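Local coordinates for protein phiAB6 tailspike (Unidentified phage, PDB 5JS4) that forms a trimeric beta-helical phage tailspike that probably binds and fragments the exopolysaccharide of its host, Acinetobacter baumannii, at residues A[264-267]-A[271-274]; A[459-464]-A[475-480]. One frame throughout, in Å; residues are numbered along the deposited sequence.

Overall arrangement
The two contacts come in series along the chain: interaction 1 (264-267 with 271-274) closes before interaction 2 (459-464 with 475-480) opens. Their centres lie about 39 Å apart, their nearest atoms about 28 Å, and they do not touch. Interaction 1 belongs to the start of the parallel beta-helix, where helix 260-268 turns back into strand 275-277. Interaction 2 lies near the middle of the chain, between strands 460-469 and 478-480 on different faces of the coil. Successive parallel strand pairs connect the two regions. One contact therefore packs a helix against the chain entering the coil, whereas the other fills the interior of one subunit's beta-helix.

Interaction 1 (A[264-267]-A[271-274]); sequences QAYC and LTGQ
Tyr266 lays one face of its ring beneath the methyl group of Thr272, whose CG2 sits almost over the ring centre. The CH-pi contact is close: CG2 of Thr272 is 3.3 Å from the ring centroid of Tyr266 and 10° off the ring normal. The nearest ring carbons are those at the phenolic end, with Tyr266 CZ 3.4 Å from Thr272 CG2. The trans chi1 of Tyr266 carries the ring out to lie under Thr272.

Threonine suits this place because its two branches do different work. While CG2 covers the ring, OG1 donates a hydrogen bond of 2.8 Å to Tyr266 O, a carbonyl near the end of helix 260-268. The donor approaches with a C=O...O angle of 158° and lies somewhat out of the carbonyl plane. Chi1 of 52° sets OG1 between the threonine's own N and carbonyl carbon, which directs the hydroxyl to the helix and leaves the methyl for the aromatic face.

At the far end of the ring, a water donates to Tyr266 OH at 2.8 Å and accepts from Gly273 N at 2.9 Å. The phenol also bonds to Asn275 O, and the Tyr266 ring meets that of Phe249.

Tyr266 thus meets the returning loop through its carbonyl, its ring face and, by way of water, its hydroxyl. Apolar packing and hydrogen bonding work together here, satisfying buried polar groups, and link helix 260-268 to the loop that leads into strand 275-277.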
loop_
_atom_site.group_PDB
_atom_site.type_symbol
_atom_site.label_atom_id
_atom_site.label_comp_id
_atom_site.label_asym_id
_atom_site.label_seq_id
_atom_site.Cartn_x
_atom_site.Cartn_y
_atom_site.Cartn_z
ATOM N N GLN A 264 -22.818 24.821 -26.283
ATOM C CA GLN A 264 -22.658 26.135 -25.665
ATOM C C GLN A 264 -23.976 26.668 -25.106
ATOM O O GLN A 264 -24.003 27.248 -24.019
ATOM C CB GLN A 264 -22.061 27.145 -26.649
ATOM C CG GLN A 264 -21.520 28.391 -25.964
ATOM C CD GLN A 264 -20.432 28.049 -24.965
ATOM O OE1 GLN A 264 -19.377 27.549 -25.347
ATOM N NE2 GLN A 264 -20.689 28.296 -23.680
ATOM N N ALA A 265 -25.064 26.468 -25.848
ATOM C CA ALA A 265 -26.393 26.877 -25.398
ATOM C C ALA A 265 -26.761 26.188 -24.088
ATOM O O ALA A 265 -27.318 26.810 -23.182
ATOM C CB ALA A 265 -27.431 26.577 -26.467
ATOM N N TYR A 266 -26.438 24.902 -23.988
ATOM C CA TYR A 266 -26.649 24.154 -22.753
ATOM C C TYR A 266 -25.934 24.825 -21.579
ATOM O O TYR A 266 -26.522 25.033 -20.517
ATOM C CB TYR A 266 -26.143 22.717 -22.909
ATOM C CG TYR A 266 -26.344 21.867 -21.678
ATOM C CD1 TYR A 266 -25.538 22.030 -20.555
ATOM C CD2 TYR A 266 -27.344 20.902 -21.633
ATOM C CE1 TYR A 266 -25.730 21.266 -19.423
ATOM C CE2 TYR A 266 -27.534 20.123 -20.508
ATOM C CZ TYR A 266 -26.723 20.313 -19.406
ATOM O OH TYR A 266 -26.904 19.546 -18.286
ATOM N N CYS A 267 -24.661 25.150 -21.779
ATOM C CA CYS A 267 -23.838 25.735 -20.719
ATOM C C CYS A 267 -24.240 27.168 -20.374
ATOM O O CYS A 267 -23.988 27.628 -19.262
ATOM C CB CYS A 267 -22.359 25.674 -21.099
ATOM S SG CYS A 267 -21.743 23.985 -21.273
ATOM N N LEU A 271 -31.460 26.817 -17.145
ATOM C CA LEU A 271 -32.226 25.635 -16.759
ATOM C C LEU A 271 -31.357 24.441 -16.378
ATOM O O LEU A 271 -31.847 23.497 -15.761
ATOM C CB LEU A 271 -33.147 25.222 -17.905
ATOM C CG LEU A 271 -34.096 26.313 -18.409
ATOM C CD1 LEU A 271 -34.571 25.994 -19.816
ATOM C CD2 LEU A 271 -35.267 26.489 -17.456
ATOM N N THR A 272 -30.080 24.475 -16.752
ATOM C CA THR A 272 -29.205 23.313 -16.597
ATOM C C THR A 272 -28.454 23.311 -15.262
ATOM O O THR A 272 -28.189 24.364 -14.677
ATOM C CB THR A 272 -28.209 23.227 -17.765
ATOM O OG1 THR A 272 -27.545 24.485 -17.916
ATOM C CG2 THR A 272 -28.935 22.889 -19.064
ATOM N N GLY A 273 -28.112 22.112 -14.793
ATOM C CA GLY A 273 -27.498 21.931 -13.480
ATOM C C GLY A 273 -25.982 21.992 -13.475
ATOM O O GLY A 273 -25.368 22.659 -14.313
ATOM N N GLN A 274 -25.380 21.287 -12.520
ATOM C CA GLN A 274 -23.931 21.315 -12.316
ATOM C C GLN A 274 -23.135 20.821 -13.516
ATOM O O GLN A 274 -22.049 21.327 -13.779
ATOM C CB GLN A 274 -23.536 20.461 -11.108
ATOM C CG GLN A 274 -23.886 21.052 -9.752
ATOM C CD GLN A 274 -23.121 20.389 -8.617
ATOM O OE1 GLN A 274 -22.091 19.745 -8.835
ATOM N NE2 GLN A 274 -23.613 20.560 -7.399
HETATM O O HOH W 1 -28.928 19.924 -16.430
#

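Interaction 2 (A[459-464]-A[475-480]); sequences CGFGKF and KDWLEV
In both Phe461 (chi1 -64°) and Phe464 the first torsion places CG anti to the carbonyl carbon, and both rings reach inward to Trp477. The indole comes from the other segment with chi1 72°, and the outer edge of its six-membered ring meets both phenylalanines, CH2 and CZ3 at Phe461, CZ3 and CE3 at Phe464. Against Phe461 the pair is an offset edge-to-face stack with planes at 80°, and Trp477 CZ3 lies 3.6 Å from Phe461 CD1. Against Phe464 the tilt is smaller and the centroids are 4.6 Å apart, with Trp477 CZ3 almost over the ring centre. Leu478 extends the apolar cluster: its CD2 makes a CH-pi contact over a face of Phe461, on the same side as the indole, 3.9 Å from CZ of Phe461. Broad flat rings and a branched aliphatic chain suit this buried interior, where they span the gap between separated backbones. The indole's polar edge is also provided for, since Trp477 NE1 bonds to Ser503 and Thr505. Within the coil, the Phe461 ring meets that of Phe439 of strand 438-447, the two planes almost parallel, while Phe464 and Leu478 both touch Ile451 of strand 451-453, joining this cluster to the preceding turn of the beta-helix.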
loop_
_atom_site.group_PDB
_atom_site.type_symbol
_atom_site.label_atom_id
_atom_site.label_comp_id
_atom_site.label_asym_id
_atom_site.label_seq_id
_atom_site.Cartn_x
_atom_site.Cartn_y
_atom_site.Cartn_z
ATOM N N CYS A 459 5.569 11.433 -2.373
ATOM C CA CYS A 459 4.511 10.820 -3.159
ATOM C C CYS A 459 4.514 9.316 -2.939
ATOM O O CYS A 459 5.530 8.738 -2.551
ATOM C CB CYS A 459 4.697 11.126 -4.644
ATOM S SG CYS A 459 4.373 12.850 -5.078
ATOM N N GLY A 460 3.363 8.703 -3.187
ATOM C CA GLY A 460 3.216 7.259 -3.141
ATOM C C GLY A 460 3.103 6.699 -4.543
ATOM O O GLY A 460 2.369 7.234 -5.379
ATOM N N PHE A 461 3.844 5.626 -4.794
ATOM C CA PHE A 461 3.794 4.907 -6.055
ATOM C C PHE A 461 3.538 3.438 -5.766
ATOM O O PHE A 461 4.297 2.798 -5.039
ATOM C CB PHE A 461 5.094 5.089 -6.827
ATOM C CG PHE A 461 5.347 6.504 -7.236
ATOM C CD1 PHE A 461 4.831 6.997 -8.426
ATOM C CD2 PHE A 461 6.086 7.351 -6.424
ATOM C CE1 PHE A 461 5.052 8.308 -8.800
ATOM C CE2 PHE A 461 6.311 8.664 -6.795
ATOM C CZ PHE A 461 5.792 9.142 -7.984
ATOM N N GLY A 462 2.452 2.924 -6.330
ATOM C CA GLY A 462 2.067 1.536 -6.167
ATOM C C GLY A 462 2.480 0.728 -7.376
ATOM O O GLY A 462 3.610 0.845 -7.858
ATOM N N LYS A 463 1.561 -0.092 -7.871
ATOM C CA LYS A 463 1.857 -0.998 -8.972
ATOM C C LYS A 463 1.853 -0.279 -10.311
ATOM O O LYS A 463 0.925 0.475 -10.618
ATOM C CB LYS A 463 0.858 -2.149 -8.989
ATOM C CG LYS A 463 0.941 -3.012 -7.745
ATOM C CD LYS A 463 0.071 -4.255 -7.830
ATOM C CE LYS A 463 0.551 -5.247 -8.878
ATOM N NZ LYS A 463 1.958 -5.687 -8.680
ATOM N N PHE A 464 2.911 -0.512 -11.086
ATOM C CA PHE A 464 3.028 -0.028 -12.456
ATOM C C PHE A 464 3.358 -1.209 -13.358
ATOM O O PHE A 464 4.182 -2.058 -13.001
ATOM C CB PHE A 464 4.138 1.020 -12.583
ATOM C CG PHE A 464 3.731 2.400 -12.150
ATOM C CD1 PHE A 464 3.513 2.681 -10.813
ATOM C CD2 PHE A 464 3.572 3.421 -13.080
ATOM C CE1 PHE A 464 3.137 3.950 -10.405
ATOM C CE2 PHE A 464 3.198 4.695 -12.678
ATOM C CZ PHE A 464 2.979 4.957 -11.340
ATOM N N LYS A 475 13.469 4.445 -21.627
ATOM C CA LYS A 475 12.846 5.503 -20.826
ATOM C C LYS A 475 12.622 5.031 -19.394
ATOM O O LYS A 475 12.231 3.887 -19.173
ATOM C CB LYS A 475 11.493 5.922 -21.421
ATOM C CG LYS A 475 11.552 6.704 -22.730
ATOM C CD LYS A 475 12.275 8.043 -22.613
ATOM C CE LYS A 475 11.581 9.009 -21.665
ATOM N NZ LYS A 475 12.254 10.339 -21.629
ATOM N N ASP A 476 12.864 5.915 -18.428
ATOM C CA ASP A 476 12.509 5.644 -17.034
ATOM C C ASP A 476 10.998 5.765 -16.865
ATOM O O ASP A 476 10.376 6.651 -17.449
ATOM C CB ASP A 476 13.194 6.631 -16.081
ATOM C CG ASP A 476 14.667 6.327 -15.861
ATOM O OD1 ASP A 476 15.041 5.137 -15.778
ATOM O OD2 ASP A 476 15.451 7.289 -15.742
ATOM N N TRP A 477 10.407 4.887 -16.057
ATOM C CA TRP A 477 8.969 4.954 -15.786
ATOM C C TRP A 477 8.613 6.245 -15.038
ATOM O O TRP A 477 7.526 6.799 -15.218
ATOM C CB TRP A 477 8.504 3.717 -15.003
ATOM C CG TRP A 477 8.960 3.687 -13.580
ATOM C CD1 TRP A 477 10.136 3.189 -13.105
ATOM C CD2 TRP A 477 8.248 4.187 -12.445
ATOM N NE1 TRP A 477 10.204 3.351 -11.744
ATOM C CE2 TRP A 477 9.057 3.963 -11.313
ATOM C CE3 TRP A 477 7.007 4.811 -12.277
ATOM C CZ2 TRP A 477 8.662 4.332 -10.026
ATOM C CZ3 TRP A 477 6.616 5.176 -10.997
ATOM C CH2 TRP A 477 7.443 4.937 -9.891
ATOM N N LEU A 478 9.540 6.701 -14.196
ATOM C CA LEU A 478 9.427 7.958 -13.469
ATOM C C LEU A 478 10.682 8.770 -13.747
ATOM O O LEU A 478 11.801 8.301 -13.514
ATOM C CB LEU A 478 9.275 7.708 -11.966
ATOM C CG LEU A 478 9.198 8.938 -11.052
ATOM C CD1 LEU A 478 7.938 9.750 -11.314
ATOM C CD2 LEU A 478 9.260 8.516 -9.593
ATOM N N GLU A 479 10.472 9.989 -14.233
ATOM C CA GLU A 479 11.529 10.870 -14.699
ATOM C C GLU A 479 11.432 12.175 -13.910
ATOM O O GLU A 479 10.509 12.957 -14.115
ATOM C CB GLU A 479 11.311 11.097 -16.196
ATOM C CG GLU A 479 12.264 12.039 -16.903
ATOM C CD GLU A 479 11.971 12.132 -18.397
ATOM O OE1 GLU A 479 12.589 12.977 -19.069
ATOM O OE2 GLU A 479 11.119 11.366 -18.910
ATOM N N VAL A 480 12.364 12.388 -12.985
ATOM C CA VAL A 480 12.385 13.601 -12.166
ATOM C C VAL A 480 13.627 14.400 -12.544
ATOM O O VAL A 480 14.747 13.913 -12.403
ATOM C CB VAL A 480 12.386 13.276 -10.658
ATOM C CG1 VAL A 480 12.224 14.550 -9.832
ATOM C CG2 VAL A 480 11.274 12.285 -10.324
#